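Long-range contact in probable translation initiation factor eIF-2B subunit epsilon (Schizosaccharomyces pombe, PDB 5B04), which acts as a component of the eIF2B complex, which catalyses the exchange of GDP for GTP on the gamma subunit of eIF2: residues 23-28 with 70-75. Numbering follows the deposited sequence.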
# COMPACT_ATOMS: atom_id res chain seq x y z
N LEU I 23 31.07 -39.70 39.42
CA LEU I 23 32.43 -40.15 39.71
C LEU I 23 33.44 -39.07 39.36
O LEU I 23 34.08 -39.14 38.31
CB LEU I 23 32.75 -41.44 38.96
CG LEU I 23 32.53 -42.74 39.73
CD1 LEU I 23 31.05 -43.09 39.79
CD2 LEU I 23 33.35 -43.86 39.12
N SER I 24 33.58 -38.09 40.23
CA SER I 24 34.63 -37.09 40.09
C SER I 24 35.98 -37.78 40.27
O SER I 24 36.03 -38.96 40.63
CB SER I 24 34.46 -35.96 41.11
OG SER I 24 35.47 -34.98 40.96
N ASP I 25 37.03 -37.10 39.89
CA ASP I 25 38.34 -37.64 40.11
C ASP I 25 38.63 -38.72 39.12
O ASP I 25 39.66 -39.35 39.21
CB ASP I 25 38.42 -38.25 41.50
CG ASP I 25 39.82 -38.60 41.89
OD1 ASP I 25 40.50 -37.73 42.44
OD2 ASP I 25 40.24 -39.74 41.67
N SER I 26 37.72 -38.95 38.20
CA SER I 26 37.91 -40.03 37.27
C SER I 26 39.09 -39.78 36.38
O SER I 26 39.87 -40.68 36.13
CB SER I 26 36.67 -40.22 36.43
OG SER I 26 35.87 -41.21 37.02
N TYR I 27 39.22 -38.57 35.89
CA TYR I 27 40.26 -38.30 34.91
C TYR I 27 41.38 -37.44 35.40
O TYR I 27 42.26 -37.08 34.65
CB TYR I 27 39.64 -37.75 33.64
CG TYR I 27 38.64 -38.70 33.10
CD1 TYR I 27 39.02 -39.75 32.32
CD2 TYR I 27 37.32 -38.57 33.40
CE1 TYR I 27 38.11 -40.65 31.84
CE2 TYR I 27 36.40 -39.46 32.92
CZ TYR I 27 36.81 -40.49 32.15
OH TYR I 27 35.88 -41.36 31.67
N ASN I 28 41.40 -37.15 36.68
CA ASN I 28 42.49 -36.41 37.26
C ASN I 28 43.64 -37.26 36.83
O ASN I 28 43.42 -38.40 36.50
CB ASN I 28 42.25 -36.28 38.75
CG ASN I 28 42.72 -34.96 39.30
OD1 ASN I 28 43.46 -34.24 38.64
ND2 ASN I 28 42.29 -34.65 40.50
N CYS I 70 34.76 -38.99 45.16
CA CYS I 70 35.94 -38.17 44.95
C CYS I 70 37.10 -38.60 45.84
O CYS I 70 36.91 -38.98 47.00
CB CYS I 70 35.61 -36.70 45.20
SG CYS I 70 34.95 -36.35 46.84
N CYS I 71 38.31 -38.55 45.29
CA CYS I 71 39.51 -38.94 46.03
C CYS I 71 40.47 -37.77 46.24
O CYS I 71 40.48 -37.16 47.31
CB CYS I 71 40.23 -40.07 45.31
SG CYS I 71 41.87 -40.45 45.98
N ALA I 72 41.26 -37.46 45.22
CA ALA I 72 42.27 -36.41 45.33
C ALA I 72 41.63 -35.04 45.52
O ALA I 72 40.68 -34.69 44.82
CB ALA I 72 43.17 -36.41 44.10
N HIS I 73 42.17 -34.28 46.46
CA HIS I 73 41.70 -32.93 46.79
C HIS I 73 40.22 -32.92 47.18
O HIS I 73 39.53 -31.93 46.94
CB HIS I 73 41.93 -31.98 45.61
CG HIS I 73 43.37 -31.76 45.29
ND1 HIS I 73 44.21 -31.00 46.08
CD2 HIS I 73 44.13 -32.19 44.25
CE1 HIS I 73 45.42 -30.97 45.56
NE2 HIS I 73 45.40 -31.69 44.44
N ALA I 74 39.76 -34.01 47.79
CA ALA I 74 38.36 -34.12 48.19
C ALA I 74 37.99 -33.06 49.22
O ALA I 74 36.81 -32.77 49.42
CB ALA I 74 38.09 -35.51 48.75
N GLY I 75 39.00 -32.50 49.88
CA GLY I 75 38.78 -31.40 50.81
C GLY I 75 38.25 -30.19 50.08
O GLY I 75 37.28 -29.57 50.51
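D25 reaches across to the backbone of C70, C71 and A72. D25 CB lies 3.8 Å from C71 N and also touches C70 CA. D25 CG lies 3.7 Å from both C71 N and C71 CB. C71 CB is also 3.7 Å from both D25 OD1 and D25 OD2. What sets D25 OD1 apart is a hydrogen bond that it accepts from A72 N at 2.9 Å. This bond is bent, 141° at the hydrogen, and the N-H comes from above the carboxylate plane, 48° out of it. A72 CB sits beside the same oxygen, 3.4 Å from D25 OD1. CG of D25 is anti to the backbone N (chi1 -169°), which extends the carboxylate from the 23-28 loop to the turn.

S24 CB meets C70 CB at 4.3 Å, and both side chains also touch I77 of helix 74-83. N28 ND2 comes to 4.1 Å from A72 CB, a touch without a hydrogen bond.

Each segment starts on the last residue of its strand, L23 or C70, and runs into the loop beyond. The two strands are parallel neighbours in the nucleotidyltransferase-like domain, consistent with a GT-A fold. In sugar-nucleotidyltransferase relatives the loop after the first strand binds the nucleotide; no binding is claimed here. The 70-75 segment makes a type II turn from C71 to A74, and H73 is the N-cap residue of helix 74-83. One bond links loop to turn. It gives the A72 amide a probably anionic acceptor. Its N-H dipole would favour the carboxylate form of D25, if only modestly, since the bond is bent and off the plane.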